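Atu0111 protein (Agrobacterium tumefaciens, PDB 2FSQ) is of unknown function but, as a member of the 2H clan, probably acts on phosphoester bonds in a central cleft. Local coordinates at residues D13-A18 with S184-W189; L83-F88 with Y177-T182; M133-L138 with E204-L209. One frame throughout, in Å; residues are numbered along the deposited sequence.

Contact 1. Residues D13-A18 with S184-W189; sequences DYISTA and SYIVSW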
# COMPACT_ATOMS: atom_id res chain seq x y z
N ASP A 13 17.54 -4.36 6.17
CA ASP A 13 17.87 -5.19 7.34
C ASP A 13 16.67 -5.44 8.27
O ASP A 13 16.73 -6.32 9.12
CB ASP A 13 19.01 -4.55 8.14
CG ASP A 13 19.86 -5.57 8.86
OD1 ASP A 13 20.63 -6.29 8.19
OD2 ASP A 13 19.76 -5.66 10.11
N TYR A 14 15.61 -4.65 8.13
CA TYR A 14 14.39 -4.87 8.94
C TYR A 14 13.84 -6.31 8.81
O TYR A 14 13.30 -6.89 9.76
CB TYR A 14 13.30 -3.86 8.55
CG TYR A 14 11.96 -4.21 9.19
CD1 TYR A 14 11.73 -3.96 10.54
CD2 TYR A 14 10.96 -4.83 8.44
CE1 TYR A 14 10.51 -4.31 11.14
CE2 TYR A 14 9.74 -5.18 9.02
CZ TYR A 14 9.53 -4.92 10.37
OH TYR A 14 8.32 -5.26 10.94
N ILE A 15 13.98 -6.87 7.62
CA ILE A 15 13.35 -8.17 7.33
C ILE A 15 14.23 -9.37 7.66
O ILE A 15 13.87 -10.52 7.39
CB ILE A 15 12.88 -8.23 5.87
CG1 ILE A 15 14.08 -8.25 4.92
CG2 ILE A 15 11.89 -7.08 5.59
CD1 ILE A 15 13.76 -8.66 3.51
N SER A 16 15.39 -9.11 8.26
CA SER A 16 16.29 -10.16 8.68
C SER A 16 15.70 -10.97 9.82
O SER A 16 15.02 -10.43 10.70
CB SER A 16 17.61 -9.55 9.13
OG SER A 16 18.48 -10.57 9.59
N THR A 17 15.99 -12.27 9.81
CA THR A 17 15.59 -13.18 10.90
C THR A 17 16.12 -12.66 12.24
O THR A 17 15.46 -12.80 13.27
CB THR A 17 16.11 -14.62 10.67
OG1 THR A 17 17.51 -14.61 10.37
CG2 THR A 17 15.37 -15.31 9.51
N ALA A 18 17.28 -12.02 12.20
CA ALA A 18 17.92 -11.47 13.41
C ALA A 18 17.14 -10.33 14.08
O ALA A 18 17.43 -9.97 15.22
CB ALA A 18 19.34 -11.02 13.08
N SER A 184 4.64 -6.94 -2.46
CA SER A 184 4.55 -8.24 -1.79
C SER A 184 4.43 -8.06 -0.29
O SER A 184 4.65 -6.96 0.24
CB SER A 184 5.80 -9.10 -2.07
OG SER A 184 6.91 -8.67 -1.31
N TYR A 185 4.11 -9.16 0.38
CA TYR A 185 4.18 -9.24 1.83
C TYR A 185 5.25 -10.24 2.21
O TYR A 185 5.39 -11.29 1.58
CB TYR A 185 2.84 -9.70 2.40
CG TYR A 185 1.80 -8.62 2.37
CD1 TYR A 185 1.57 -7.84 3.51
CD2 TYR A 185 1.07 -8.35 1.22
CE1 TYR A 185 0.64 -6.82 3.49
CE2 TYR A 185 0.13 -7.31 1.20
CZ TYR A 185 -0.07 -6.56 2.33
OH TYR A 185 -1.00 -5.55 2.33
N ILE A 186 5.96 -9.96 3.30
CA ILE A 186 6.94 -10.91 3.83
C ILE A 186 6.18 -12.06 4.51
O ILE A 186 5.40 -11.82 5.45
CB ILE A 186 7.87 -10.26 4.86
CG1 ILE A 186 8.47 -8.97 4.31
CG2 ILE A 186 8.92 -11.27 5.34
CD1 ILE A 186 9.44 -9.17 3.21
N VAL A 187 6.39 -13.29 4.04
CA VAL A 187 5.79 -14.47 4.66
C VAL A 187 6.69 -15.08 5.73
O VAL A 187 6.20 -15.51 6.79
CB VAL A 187 5.44 -15.53 3.60
CG1 VAL A 187 4.73 -16.73 4.24
CG2 VAL A 187 4.59 -14.90 2.51
N SER A 188 8.00 -15.12 5.45
CA SER A 188 9.00 -15.56 6.43
C SER A 188 10.23 -14.68 6.32
O SER A 188 10.56 -14.23 5.23
CB SER A 188 9.38 -17.03 6.26
OG SER A 188 9.89 -17.32 4.97
N TRP A 189 10.87 -14.41 7.46
CA TRP A 189 12.00 -13.48 7.49
C TRP A 189 13.18 -14.03 6.70
O TRP A 189 13.33 -15.25 6.55
CB TRP A 189 12.39 -13.15 8.94
CG TRP A 189 11.23 -12.61 9.77
CD1 TRP A 189 10.69 -13.19 10.90
CD2 TRP A 189 10.49 -11.41 9.54
NE1 TRP A 189 9.66 -12.41 11.38
CE2 TRP A 189 9.52 -11.31 10.58
CE3 TRP A 189 10.56 -10.38 8.59
CZ2 TRP A 189 8.61 -10.25 10.66
CZ3 TRP A 189 9.65 -9.32 8.67
CH2 TRP A 189 8.69 -9.26 9.71
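The carbonyl oxygen of Y14, a residue whose ring leans on W189, is gripped by two side-chain donors, H20 NE2 and N19 ND2. An ST turn follows in the same N-terminal loop, A18 N donating to S16 OG at 3.2 Å, and the loop packs on the chain leaving strand 184-186. W189 dominates the interface. Its indole is stacked with H20, which also meets the Y14 ring edge-to-face, and NE1 is satisfied by Q22 O. The tyrosine and the indole meet obliquely, with planes at 86° and the centroid of the six-membered indole ring 5.9 Å from that of Y14; the closest atoms are Y14 CE2 and W189 CZ3. The carbonyl of I15 meets the indole at its edge, with I15 O 3.5 Å from W189 CE3, while I15 CB also faces that atom. Farther from the tyrosine, the CG2 branch of I15 meets I186 CD1 at 4.0 Å, the two chains crossing at about a right angle. In I15, chi1 of 68° puts CG1 between N and the carbonyl carbon and sets CG2 beside the backbone N, on the side of I186. Backbone bonds of I15 and T17 with F190 fasten the loop just beyond the tryptophan. T17 runs counter to the W189 side chain, its CG2 methyl lying 3.6 Å from W189 O and 3.7 Å from W189 CB.

Contact 2. Residues L83-F88 with Y177-T182; sequences LHMTVF and YEFHIT. With ACY (acetic acid), chain B.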
# COMPACT_ATOMS: atom_id res chain seq x y z
N LEU A 83 -2.26 -3.49 -8.10
CA LEU A 83 -1.25 -2.53 -7.66
C LEU A 83 -1.84 -1.15 -7.46
O LEU A 83 -2.60 -0.64 -8.29
CB LEU A 83 -0.08 -2.49 -8.64
CG LEU A 83 0.76 -3.77 -8.72
CD1 LEU A 83 1.81 -3.71 -9.85
CD2 LEU A 83 1.41 -4.16 -7.38
N HIS A 84 -1.49 -0.54 -6.32
CA HIS A 84 -2.07 0.74 -5.97
C HIS A 84 -1.22 1.42 -4.93
O HIS A 84 -0.46 0.76 -4.22
CB HIS A 84 -3.48 0.55 -5.35
CG HIS A 84 -3.47 -0.34 -4.14
ND1 HIS A 84 -3.49 0.13 -2.84
CD2 HIS A 84 -3.47 -1.69 -4.06
CE1 HIS A 84 -3.46 -0.91 -2.01
NE2 HIS A 84 -3.46 -2.02 -2.73
N MSE A 85 -1.37 2.73 -4.83
CA MSE A 85 -0.85 3.47 -3.69
C MSE A 85 -2.05 3.83 -2.82
O MSE A 85 -2.94 4.55 -3.25
CB MSE A 85 -0.15 4.76 -4.12
CG MSE A 85 0.44 5.47 -2.91
SE MSE A 85 1.15 7.25 -3.40
CE MSE A 85 -0.53 8.22 -3.28
N THR A 86 -2.05 3.37 -1.57
CA THR A 86 -3.11 3.80 -0.63
C THR A 86 -2.92 5.29 -0.31
O THR A 86 -1.80 5.78 -0.11
CB THR A 86 -3.05 2.95 0.63
OG1 THR A 86 -3.27 1.59 0.24
CG2 THR A 86 -4.12 3.36 1.67
N VAL A 87 -4.04 6.02 -0.34
CA VAL A 87 -4.04 7.43 0.04
C VAL A 87 -4.50 7.56 1.50
O VAL A 87 -3.91 8.29 2.28
CB VAL A 87 -4.96 8.26 -0.86
CG1 VAL A 87 -5.00 9.73 -0.44
CG2 VAL A 87 -4.48 8.14 -2.31
N PHE A 88 -5.55 6.82 1.86
CA PHE A 88 -6.06 6.84 3.24
C PHE A 88 -6.71 5.51 3.54
O PHE A 88 -7.64 5.12 2.83
CB PHE A 88 -7.07 7.99 3.43
CG PHE A 88 -7.47 8.20 4.86
CD1 PHE A 88 -6.75 9.07 5.66
CD2 PHE A 88 -8.58 7.55 5.40
CE1 PHE A 88 -7.11 9.29 6.98
CE2 PHE A 88 -8.94 7.76 6.74
CZ PHE A 88 -8.23 8.64 7.52
N TYR A 177 2.93 9.58 7.76
CA TYR A 177 2.57 8.46 6.90
C TYR A 177 3.58 8.22 5.77
O TYR A 177 3.94 9.16 5.05
CB TYR A 177 1.16 8.69 6.33
CG TYR A 177 0.67 7.54 5.48
CD1 TYR A 177 0.26 6.35 6.06
CD2 TYR A 177 0.66 7.63 4.10
CE1 TYR A 177 -0.15 5.28 5.30
CE2 TYR A 177 0.25 6.56 3.31
CZ TYR A 177 -0.15 5.38 3.91
OH TYR A 177 -0.55 4.30 3.14
N GLU A 178 4.00 6.96 5.60
CA GLU A 178 4.87 6.59 4.50
C GLU A 178 4.05 6.06 3.31
O GLU A 178 3.45 4.97 3.37
CB GLU A 178 5.88 5.53 4.96
CG GLU A 178 6.85 5.11 3.87
CD GLU A 178 7.88 4.13 4.36
OE1 GLU A 178 7.51 2.97 4.64
OE2 GLU A 178 9.06 4.51 4.44
N PHE A 179 4.02 6.84 2.24
CA PHE A 179 3.37 6.41 1.02
C PHE A 179 4.16 5.30 0.36
O PHE A 179 5.39 5.32 0.34
CB PHE A 179 3.20 7.58 0.05
CG PHE A 179 2.25 8.62 0.53
CD1 PHE A 179 0.87 8.48 0.35
CD2 PHE A 179 2.72 9.77 1.16
CE1 PHE A 179 0.00 9.46 0.80
CE2 PHE A 179 1.85 10.73 1.61
CZ PHE A 179 0.50 10.58 1.44
N HIS A 180 3.45 4.34 -0.23
CA HIS A 180 4.13 3.20 -0.83
C HIS A 180 3.23 2.48 -1.80
O HIS A 180 2.00 2.65 -1.75
CB HIS A 180 4.61 2.24 0.25
CG HIS A 180 3.50 1.71 1.10
ND1 HIS A 180 2.92 2.46 2.11
CD2 HIS A 180 2.85 0.52 1.10
CE1 HIS A 180 1.97 1.75 2.69
NE2 HIS A 180 1.91 0.56 2.10
N ILE A 181 3.84 1.71 -2.69
CA ILE A 181 3.10 0.70 -3.45
C ILE A 181 3.60 -0.67 -3.01
O ILE A 181 4.79 -0.97 -3.08
CB ILE A 181 3.30 0.89 -4.97
CG1 ILE A 181 2.58 2.18 -5.39
CG2 ILE A 181 2.76 -0.31 -5.73
CD1 ILE A 181 2.71 2.54 -6.86
N THR A 182 2.68 -1.49 -2.54
CA THR A 182 3.02 -2.84 -2.11
C THR A 182 3.17 -3.75 -3.34
O THR A 182 2.27 -3.83 -4.17
CB THR A 182 1.92 -3.36 -1.19
OG1 THR A 182 1.92 -2.55 -0.00
CG2 THR A 182 2.16 -4.85 -0.82
C ACY B . -0.73 -0.99 1.52
O ACY B . -0.77 -1.64 0.44
OXT ACY B . -1.34 0.10 1.71
CH3 ACY B . 0.12 -1.52 2.64
O HOH W 1 -0.14 -2.52 -4.43
O HOH W 2 -0.07 -0.91 -2.14
O HOH W 3 0.46 4.44 0.58
O HOH W 4 -0.11 1.71 -0.31
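T86, packed by its CB against Y177 OH, donates through OG1 to ACY OXT at 2.8 Å; T182 OG1 matches it on the other carboxylate oxygen, ACY O, at 2.9 Å. The acetate, probably from the crystallisation liquor, thus bridges the two strands. H84 CE1 approaches ACY O to 3.7 Å, whereas the very short approach of the acetate methyl to H180 is doubtful. With chi1 of 59°, CG of H180 sits between N and the carbonyl carbon, a position from which ND1 reaches back to donate to E178 O, 2.9 Å away and close to the ring plane, with an angle of 162° at the hydrogen.

Between the strands, waters stand in for direct backbone pairing: two link H84 with T182, and two link T86 with H180. One of the latter pair joins T86 O, H180 N and Y177 OH, and the other accepts from T86 N. On the buried side, M85, present as selenomethionine, makes an oblique Met-aromatic contact, its SE 5.0 Å from the F179 ring centroid, and I181 CG1 lies against M85 CB. H84-M85-T86 and H180-I181-T182, facing one another across a cleft, match the paired H-x-T motifs that mark the 2H phosphoesterase family, consistent with an active-site cleft here.

Contact 3. Residues M133-L138 with E204-L209; sequences MRVTGL and EELEKL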
# COMPACT_ATOMS: atom_id res chain seq x y z
N MSE A 133 3.36 11.88 -7.71
CA MSE A 133 4.23 11.16 -6.79
C MSE A 133 5.41 10.57 -7.55
O MSE A 133 5.31 10.31 -8.77
CB MSE A 133 3.47 10.03 -6.08
CG MSE A 133 2.14 10.46 -5.44
SE MSE A 133 2.37 11.65 -3.91
CE MSE A 133 3.13 10.44 -2.59
N ARG A 134 6.51 10.33 -6.85
CA ARG A 134 7.71 9.69 -7.43
C ARG A 134 8.21 8.63 -6.48
O ARG A 134 7.98 8.71 -5.26
CB ARG A 134 8.83 10.69 -7.74
CG ARG A 134 9.34 11.42 -6.55
CD ARG A 134 10.38 12.40 -7.05
NE ARG A 134 10.76 13.38 -6.04
CZ ARG A 134 11.88 13.28 -5.34
NH1 ARG A 134 12.70 12.25 -5.53
NH2 ARG A 134 12.17 14.21 -4.45
N VAL A 135 8.92 7.64 -7.02
CA VAL A 135 9.51 6.58 -6.20
C VAL A 135 10.88 6.99 -5.66
O VAL A 135 11.75 7.44 -6.41
CB VAL A 135 9.60 5.22 -6.97
CG1 VAL A 135 10.52 5.32 -8.21
CG2 VAL A 135 10.05 4.08 -6.03
N THR A 136 11.06 6.84 -4.35
CA THR A 136 12.29 7.26 -3.67
C THR A 136 13.08 6.10 -3.09
O THR A 136 14.25 6.27 -2.76
CB THR A 136 11.99 8.26 -2.57
OG1 THR A 136 11.06 7.68 -1.66
CG2 THR A 136 11.35 9.51 -3.16
N GLY A 137 12.47 4.92 -2.96
CA GLY A 137 13.18 3.77 -2.38
C GLY A 137 12.52 2.49 -2.82
O GLY A 137 11.36 2.51 -3.21
N LEU A 138 13.26 1.39 -2.71
CA LEU A 138 12.75 0.05 -2.99
C LEU A 138 13.16 -0.88 -1.87
O LEU A 138 14.27 -0.79 -1.35
CB LEU A 138 13.33 -0.52 -4.29
CG LEU A 138 12.79 -0.22 -5.67
CD1 LEU A 138 13.45 -1.16 -6.68
CD2 LEU A 138 11.28 -0.39 -5.70
N GLU A 204 20.09 -1.27 -7.99
CA GLU A 204 20.12 -1.23 -9.45
C GLU A 204 18.69 -1.00 -9.99
O GLU A 204 18.48 -0.17 -10.88
CB GLU A 204 20.72 -2.54 -10.00
CG GLU A 204 20.84 -2.63 -11.51
CD GLU A 204 21.62 -3.84 -11.96
OE1 GLU A 204 22.87 -3.80 -11.87
OE2 GLU A 204 20.98 -4.82 -12.42
N GLU A 205 17.71 -1.70 -9.42
CA GLU A 205 16.33 -1.59 -9.90
C GLU A 205 15.67 -0.27 -9.56
O GLU A 205 14.85 0.22 -10.33
CB GLU A 205 15.45 -2.76 -9.43
CG GLU A 205 15.90 -4.12 -9.97
CD GLU A 205 15.93 -4.22 -11.49
OE1 GLU A 205 14.97 -3.75 -12.15
OE2 GLU A 205 16.92 -4.79 -12.02
N LEU A 206 16.04 0.31 -8.42
CA LEU A 206 15.53 1.64 -8.06
C LEU A 206 15.94 2.67 -9.09
O LEU A 206 15.10 3.46 -9.55
CB LEU A 206 15.99 2.07 -6.67
CG LEU A 206 15.64 3.52 -6.29
CD1 LEU A 206 14.13 3.77 -6.26
CD2 LEU A 206 16.30 3.90 -4.96
N GLU A 207 17.21 2.65 -9.48
CA GLU A 207 17.66 3.66 -10.45
C GLU A 207 17.04 3.43 -11.83
O GLU A 207 16.69 4.39 -12.52
CB GLU A 207 19.19 3.81 -10.48
CG GLU A 207 20.01 2.57 -10.82
CD GLU A 207 21.46 2.91 -11.24
OE1 GLU A 207 21.83 4.11 -11.28
OE2 GLU A 207 22.23 1.96 -11.53
N LYS A 208 16.85 2.16 -12.21
CA LYS A 208 16.20 1.81 -13.47
C LYS A 208 14.74 2.26 -13.47
O LYS A 208 14.25 2.82 -14.46
CB LYS A 208 16.33 0.31 -13.76
CG LYS A 208 15.69 -0.17 -15.05
CD LYS A 208 15.82 -1.68 -15.22
CE LYS A 208 15.14 -2.14 -16.49
NZ LYS A 208 15.28 -3.59 -16.73
N LEU A 209 14.06 2.04 -12.35
CA LEU A 209 12.66 2.42 -12.22
C LEU A 209 12.47 3.94 -12.24
O LEU A 209 11.54 4.44 -12.89
CB LEU A 209 12.08 1.82 -10.93
CG LEU A 209 10.62 2.11 -10.64
CD1 LEU A 209 9.70 1.60 -11.74
CD2 LEU A 209 10.24 1.47 -9.32
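L138 drives a methyl against the helix backbone itself: its CD1 lies 3.4 Å from L206 N, beside the peptide that joins E205 to L206. The contact packs the edge strand of the antiparallel sheet 133-139/142-147/179-182 on helix 195-212, as in an alpha/beta layer, with strand and helix segments nearly antiparallel (160°) and their axes 8.0 Å apart at closest.

A classic beta bulge shapes the strand here, T136 and G137 both facing V144 of the next strand. The second bulge residue, a glycine, presents bare backbone to the helix, and the forked end of L206 settles there. L206 CD1 comes to 3.9 Å from G137 N, while L206 CD2 lies 3.8 Å from T136 O. An extended first torsion in L206, with CG opposite the backbone N at 173°, carries the fork out to the bulge. The side chains of L206 and L138 slide past one another in opposite directions, so that L138 CG rests beside L206 CB.

Earlier in the strand, V135 enters between the two leucines of the helix: in the conformer given, CG2 approaches L206 and CG1 meets the end of L209 at about a right angle. L209 also reaches A58 and T62 of helix 54-67, and L138 touches T62, so a second helix closes round the same leucines. V135, L138 and L209 share M143 of the adjoining strand. The contact across the segments is hydrophobic. E205 joins it through its aliphatic base alone; a bend at chi2 (-59°) takes the carboxylate away from the strand, toward R65, with which it forms a long, weak ion pair. E205 CB itself lies 3.8 Å from L138 CD1.

Contact 2 lies near the middle of the chain, its centre about 4 Å from the chain centre, whereas contacts 1 and 3 sit toward the periphery, about 17 and 16 Å out. Contacts 2 and 3 reach one sheet and touch each other: M133, of the strand in contact 3, places its CE 3.7 Å from F179 CG and 3.8 Å from M85 SE. Contact 1 follows directly in the chain, since strand 179-182 leads into 184-186. Their chemistry follows position. The cleft of contact 2 is wet and polar, with waters and hydroxyls above a hydrophobic floor; contact 3 is aliphatic strand-on-helix packing, and contact 1, partly open to solvent, mixes aromatic and aliphatic packing between a loop and the chain after a short strand.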